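Local coordinates for anthrone oxidase-like protein (Streptomyces ambofaciens, PDB 5F9P) that probably acts as a monooxygenase of atypical angucycline biosynthesis, taking part in oxidative C-C bond cleavage that opens ring B, at residues F148-L161 with I175-Y189. Residues are numbered along the deposited sequence; the frame is centred on the assembly and turned at random.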
loop_
_atom_site.group_PDB
_atom_site.type_symbol
_atom_site.label_atom_id
_atom_site.label_comp_id
_atom_site.label_asym_id
_atom_site.label_seq_id
_atom_site.Cartn_x
_atom_site.Cartn_y
_atom_site.Cartn_z
ATOM N N PHE A 148 2.151 17.546 -10.948
ATOM C CA PHE A 148 2.899 18.594 -10.250
ATOM C C PHE A 148 3.758 18.032 -9.117
ATOM O O PHE A 148 4.717 18.669 -8.690
ATOM C CB PHE A 148 1.953 19.653 -9.660
ATOM C CG PHE A 148 1.121 19.133 -8.523
ATOM C CD1 PHE A 148 -0.115 18.544 -8.762
ATOM C CD2 PHE A 148 1.595 19.188 -7.218
ATOM C CE1 PHE A 148 -0.879 18.039 -7.711
ATOM C CE2 PHE A 148 0.842 18.684 -6.168
ATOM C CZ PHE A 148 -0.398 18.107 -6.413
ATOM N N LEU A 149 3.393 16.859 -8.605
ATOM C CA LEU A 149 4.092 16.288 -7.452
ATOM C C LEU A 149 5.587 16.140 -7.715
ATOM O O LEU A 149 6.397 16.342 -6.820
ATOM C CB LEU A 149 3.500 14.932 -7.067
ATOM C CG LEU A 149 2.171 14.877 -6.303
ATOM C CD1 LEU A 149 1.707 13.430 -6.243
ATOM C CD2 LEU A 149 2.313 15.480 -4.904
ATOM N N ALA A 150 5.941 15.787 -8.947
ATOM C CA ALA A 150 7.338 15.545 -9.305
ATOM C C ALA A 150 8.242 16.745 -9.031
ATOM O O ALA A 150 9.462 16.594 -8.935
ATOM C CB ALA A 150 7.454 15.113 -10.766
ATOM N N GLN A 151 7.655 17.933 -8.909
ATOM C CA GLN A 151 8.443 19.120 -8.612
ATOM C C GLN A 151 8.295 19.592 -7.166
ATOM O O GLN A 151 8.863 20.603 -6.780
ATOM C CB GLN A 151 8.147 20.244 -9.609
ATOM C CG GLN A 151 8.754 20.007 -11.002
ATOM C CD GLN A 151 7.959 19.016 -11.825
ATOM O OE1 GLN A 151 8.518 18.107 -12.454
ATOM N NE2 GLN A 151 6.642 19.188 -11.839
ATOM N N VAL A 152 7.540 18.850 -6.362
ATOM C CA VAL A 152 7.452 19.129 -4.931
ATOM C C VAL A 152 8.739 18.667 -4.229
ATOM O O VAL A 152 9.212 17.557 -4.467
ATOM C CB VAL A 152 6.247 18.404 -4.299
ATOM C CG1 VAL A 152 6.278 18.536 -2.771
ATOM C CG2 VAL A 152 4.923 18.923 -4.901
ATOM N N PRO A 153 9.315 19.527 -3.373
ATOM C CA PRO A 153 10.567 19.185 -2.681
ATOM C C PRO A 153 10.397 17.978 -1.768
ATOM O O PRO A 153 9.509 17.979 -0.916
ATOM C CB PRO A 153 10.849 20.430 -1.837
ATOM C CG PRO A 153 10.085 21.541 -2.524
ATOM C CD PRO A 153 8.849 20.884 -3.035
ATOM N N GLY A 154 11.243 16.968 -1.943
ATOM C CA GLY A 154 11.224 15.804 -1.071
ATOM C C GLY A 154 10.347 14.687 -1.603
ATOM O O GLY A 154 10.338 13.570 -1.075
ATOM N N PHE A 155 9.599 14.984 -2.655
ATOM C CA PHE A 155 8.752 13.971 -3.253
ATOM C C PHE A 155 9.616 13.003 -4.039
ATOM O O PHE A 155 10.490 13.431 -4.800
ATOM C CB PHE A 155 7.709 14.598 -4.174
ATOM C CG PHE A 155 7.023 13.597 -5.065
ATOM C CD1 PHE A 155 5.961 12.837 -4.591
ATOM C CD2 PHE A 155 7.457 13.397 -6.369
ATOM C CE1 PHE A 155 5.328 11.911 -5.420
ATOM C CE2 PHE A 155 6.830 12.474 -7.198
ATOM C CZ PHE A 155 5.765 11.723 -6.714
ATOM N N ARG A 156 9.379 11.707 -3.869
ATOM C CA ARG A 156 10.136 10.708 -4.631
ATOM C C ARG A 156 9.319 9.982 -5.691
ATOM O O ARG A 156 9.777 9.819 -6.828
ATOM C CB ARG A 156 10.772 9.680 -3.693
ATOM C CG ARG A 156 11.815 10.269 -2.761
ATOM C CD ARG A 156 12.395 9.181 -1.852
ATOM N NE ARG A 156 13.487 9.710 -1.049
ATOM C CZ ARG A 156 14.222 8.985 -0.218
ATOM N NH1 ARG A 156 13.970 7.684 -0.066
ATOM N NH2 ARG A 156 15.201 9.568 0.460
ATOM N N ALA A 157 8.123 9.525 -5.321
ATOM C CA ALA A 157 7.327 8.704 -6.237
ATOM C C ALA A 157 5.873 8.562 -5.808
ATOM O O ALA A 157 5.529 8.761 -4.629
ATOM C CB ALA A 157 7.973 7.303 -6.410
ATOM N N HIS A 158 5.022 8.224 -6.770
ATOM C CA HIS A 158 3.592 8.054 -6.509
ATOM C C HIS A 158 3.043 6.900 -7.324
ATOM O O HIS A 158 3.214 6.853 -8.552
ATOM C CB HIS A 158 2.794 9.325 -6.845
ATOM C CG HIS A 158 1.364 9.281 -6.380
ATOM N ND1 HIS A 158 0.338 9.919 -7.050
ATOM C CD2 HIS A 158 0.794 8.687 -5.303
ATOM C CE1 HIS A 158 -0.799 9.724 -6.402
ATOM N NE2 HIS A 158 -0.552 8.980 -5.340
ATOM N N VAL A 159 2.390 5.974 -6.631
ATOM C CA VAL A 159 1.677 4.874 -7.267
ATOM C C VAL A 159 0.179 5.035 -7.026
ATOM O O VAL A 159 -0.250 5.268 -5.886
ATOM C CB VAL A 159 2.117 3.509 -6.675
ATOM C CG1 VAL A 159 1.374 2.374 -7.365
ATOM C CG2 VAL A 159 3.644 3.327 -6.795
ATOM N N VAL A 160 -0.617 4.915 -8.084
ATOM C CA VAL A 160 -2.074 4.956 -7.931
ATOM C C VAL A 160 -2.618 3.600 -8.302
ATOM O O VAL A 160 -2.358 3.105 -9.394
ATOM C CB VAL A 160 -2.729 6.038 -8.836
ATOM C CG1 VAL A 160 -4.254 6.037 -8.682
ATOM C CG2 VAL A 160 -2.153 7.422 -8.522
ATOM N N LEU A 161 -3.367 2.989 -7.395
ATOM C CA LEU A 161 -3.947 1.681 -7.659
ATOM C C LEU A 161 -5.461 1.750 -7.779
ATOM O O LEU A 161 -6.131 2.484 -7.034
ATOM C CB LEU A 161 -3.582 0.698 -6.547
ATOM C CG LEU A 161 -2.111 0.624 -6.131
ATOM C CD1 LEU A 161 -1.945 -0.312 -4.932
ATOM C CD2 LEU A 161 -1.309 0.119 -7.289
ATOM N N ILE A 175 -6.438 3.760 -4.441
ATOM C CA ILE A 175 -5.395 3.894 -3.439
ATOM C C ILE A 175 -4.314 4.803 -3.946
ATOM O O ILE A 175 -3.943 4.753 -5.125
ATOM C CB ILE A 175 -4.774 2.517 -3.084
ATOM C CG1 ILE A 175 -5.737 1.727 -2.203
ATOM C CG2 ILE A 175 -3.406 2.692 -2.397
ATOM C CD1 ILE A 175 -5.352 0.274 -2.025
ATOM N N SER A 176 -3.831 5.651 -3.044
ATOM C CA SER A 176 -2.700 6.517 -3.304
ATOM C C SER A 176 -1.532 6.039 -2.445
ATOM O O SER A 176 -1.659 5.963 -1.221
ATOM C CB SER A 176 -3.060 7.951 -2.897
ATOM O OG SER A 176 -1.932 8.794 -3.019
ATOM N N TYR A 177 -0.401 5.730 -3.067
ATOM C CA TYR A 177 0.770 5.237 -2.330
ATOM C C TYR A 177 1.977 6.050 -2.793
ATOM O O TYR A 177 2.381 5.948 -3.947
ATOM C CB TYR A 177 0.963 3.741 -2.622
ATOM C CG TYR A 177 2.180 3.075 -2.002
ATOM C CD1 TYR A 177 3.434 3.195 -2.581
ATOM C CD2 TYR A 177 2.062 2.303 -0.846
ATOM C CE1 TYR A 177 4.550 2.570 -2.019
ATOM C CE2 TYR A 177 3.159 1.680 -0.282
ATOM C CZ TYR A 177 4.401 1.812 -0.870
ATOM O OH TYR A 177 5.493 1.182 -0.300
ATOM N N SER A 178 2.520 6.888 -1.911
ATOM C CA SER A 178 3.619 7.775 -2.272
ATOM C C SER A 178 4.862 7.634 -1.376
ATOM O O SER A 178 4.771 7.208 -0.221
ATOM C CB SER A 178 3.156 9.243 -2.338
ATOM O OG SER A 178 2.635 9.728 -1.109
ATOM N N GLN A 179 6.015 7.999 -1.933
ATOM C CA GLN A 179 7.297 7.959 -1.232
ATOM C C GLN A 179 7.914 9.355 -1.095
ATOM O O GLN A 179 7.904 10.144 -2.046
ATOM C CB GLN A 179 8.283 7.065 -1.984
ATOM C CG GLN A 179 7.822 5.627 -2.147
ATOM C CD GLN A 179 8.772 4.820 -3.012
ATOM O OE1 GLN A 179 9.316 5.328 -3.994
ATOM N NE2 GLN A 179 8.988 3.564 -2.643
ATOM N N TRP A 180 8.481 9.633 0.080
ATOM C CA TRP A 180 8.999 10.954 0.408
ATOM C C TRP A 180 10.399 10.852 1.048
ATOM O O TRP A 180 10.770 9.792 1.561
ATOM C CB TRP A 180 8.016 11.654 1.358
ATOM C CG TRP A 180 6.671 11.877 0.725
ATOM C CD1 TRP A 180 5.636 10.981 0.627
ATOM C CD2 TRP A 180 6.225 13.078 0.098
ATOM N NE1 TRP A 180 4.570 11.562 -0.028
ATOM C CE2 TRP A 180 4.915 12.845 -0.377
ATOM C CE3 TRP A 180 6.814 14.332 -0.122
ATOM C CZ2 TRP A 180 4.181 13.820 -1.049
ATOM C CZ3 TRP A 180 6.080 15.305 -0.795
ATOM C CH2 TRP A 180 4.777 15.039 -1.246
ATOM N N ASP A 181 11.168 11.943 1.008
ATOM C CA ASP A 181 12.518 11.955 1.579
ATOM C C ASP A 181 12.498 11.712 3.069
ATOM O O ASP A 181 13.423 11.121 3.620
ATOM C CB ASP A 181 13.221 13.299 1.339
ATOM C CG ASP A 181 13.756 13.438 -0.070
ATOM O OD1 ASP A 181 13.799 12.412 -0.777
ATOM O OD2 ASP A 181 14.143 14.570 -0.464
ATOM N N SER A 182 11.459 12.214 3.723
ATOM C CA SER A 182 11.390 12.201 5.172
ATOM C C SER A 182 9.989 12.532 5.658
ATOM O O SER A 182 9.161 13.024 4.896
ATOM C CB SER A 182 12.359 13.234 5.746
ATOM O OG SER A 182 12.017 14.540 5.312
ATOM N N LYS A 183 9.739 12.260 6.937
ATOM C CA LYS A 183 8.512 12.679 7.597
ATOM C C LYS A 183 8.360 14.194 7.417
ATOM O O LYS A 183 7.275 14.703 7.119
ATOM C CB LYS A 183 8.599 12.328 9.087
ATOM C CG LYS A 183 7.319 12.512 9.905
ATOM C CD LYS A 183 7.515 11.854 11.265
ATOM C CE LYS A 183 6.210 11.500 11.918
ATOM N NZ LYS A 183 5.578 12.725 12.499
ATOM N N GLN A 184 9.473 14.899 7.580
ATOM C CA GLN A 184 9.483 16.361 7.543
ATOM C C GLN A 184 9.092 16.910 6.180
ATOM O O GLN A 184 8.279 17.813 6.088
ATOM C CB GLN A 184 10.853 16.899 7.978
ATOM C CG GLN A 184 11.154 16.703 9.479
ATOM C CD GLN A 184 11.344 15.230 9.904
ATOM O OE1 GLN A 184 11.943 14.414 9.180
ATOM N NE2 GLN A 184 10.841 14.896 11.096
ATOM N N ALA A 185 9.676 16.364 5.121
ATOM C CA ALA A 185 9.317 16.764 3.767
ATOM C C ALA A 185 7.835 16.483 3.467
ATOM O O ALA A 185 7.152 17.290 2.824
ATOM C CB ALA A 185 10.210 16.050 2.755
ATOM N N TRP A 186 7.335 15.335 3.918
ATOM C CA TRP A 186 5.929 15.004 3.694
ATOM C C TRP A 186 4.996 15.997 4.389
ATOM O O TRP A 186 4.060 16.519 3.780
ATOM C CB TRP A 186 5.611 13.565 4.136
ATOM C CG TRP A 186 4.150 13.340 4.496
ATOM C CD1 TRP A 186 3.648 13.024 5.725
ATOM C CD2 TRP A 186 3.015 13.435 3.611
ATOM N NE1 TRP A 186 2.273 12.901 5.660
ATOM C CE2 TRP A 186 1.862 13.155 4.378
ATOM C CE3 TRP A 186 2.864 13.729 2.251
ATOM C CZ2 TRP A 186 0.575 13.159 3.827
ATOM C CZ3 TRP A 186 1.572 13.736 1.705
ATOM C CH2 TRP A 186 0.454 13.455 2.497
ATOM N N GLU A 187 5.243 16.249 5.668
ATOM C CA GLU A 187 4.321 17.068 6.446
ATOM C C GLU A 187 4.359 18.527 5.988
ATOM O O GLU A 187 3.347 19.223 6.042
ATOM C CB GLU A 187 4.596 16.920 7.944
ATOM C CG GLU A 187 4.435 15.482 8.414
ATOM C CD GLU A 187 4.651 15.321 9.898
ATOM O OE1 GLU A 187 5.380 16.141 10.482
ATOM O OE2 GLU A 187 4.086 14.374 10.481
ATOM N N ALA A 188 5.520 18.976 5.516
ATOM C CA ALA A 188 5.614 20.305 4.917
ATOM C C ALA A 188 4.660 20.426 3.735
ATOM O O ALA A 188 3.929 21.406 3.622
ATOM C CB ALA A 188 7.047 20.616 4.493
ATOM N N TYR A 189 4.667 19.432 2.852
ATOM C CA TYR A 189 3.721 19.398 1.739
ATOM C C TYR A 189 2.281 19.238 2.216
ATOM O O TYR A 189 1.409 20.030 1.858
ATOM C CB TYR A 189 4.066 18.279 0.743
ATOM C CG TYR A 189 2.989 18.079 -0.306
ATOM C CD1 TYR A 189 2.843 18.976 -1.360
ATOM C CD2 TYR A 189 2.105 17.003 -0.234
ATOM C CE1 TYR A 189 1.852 18.800 -2.329
ATOM C CE2 TYR A 189 1.110 16.828 -1.188
ATOM C CZ TYR A 189 0.984 17.731 -2.227
ATOM O OH TYR A 189 -0.006 17.546 -3.170
HETATM O O HOH W 1 7.986 19.246 1.061
HETATM O O HOH W 2 15.397 8.838 3.701
#
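F155 and W180 form an edge-to-face aromatic pair: the F155 ring edge points at the W180 six-membered ring with planes at 79°, and F155 CB adds a CH-pi contact over the same ring, 4.2 Å from its centroid. Around the rim of the indole, V152 CG1 reaches W180 CZ3 near the ring plane and also packs 3.7 Å from Y189 CD1. L149 CD2 and the edge of the F148 ring meet Y189 near its hydroxyl, so that Y189 of helix 183-190 packs against the 3-10 segment 148-151.

Backbone bonds pair strands 155-161 and 175-180 antiparallel, their axes 168° apart; V159 N to Y177 O is nearly straight at 174°. Register slips by one where R156 N and A157 N both donate to Q179 O, the second weakly: a classic beta bulge. This hairpin belongs to the closed eight-stranded barrel, consistent with the dimeric alpha-beta barrel clan, and strands 92-105 and 122-130 flank it.

Among polar side chains, R156 NE forms a salt bridge with D181 OD1, donating at 2.7 Å, almost in the guanidinium plane and on the carboxylate's anti lone pair; extended from CG to NE, the arginine also sends NH1 to D121. On the barrel face bearing F155, H158 NE2 hydrogen-bonds S176 OG at 2.7 Å, and that hydroxyl also hydrogen-bonds a glycerol, probably from the crystallisation liquor. W180 NE1 donates to S178 OG at 2.9 Å, and with F155 over one face and W186 over the other this limits the indole's rotation.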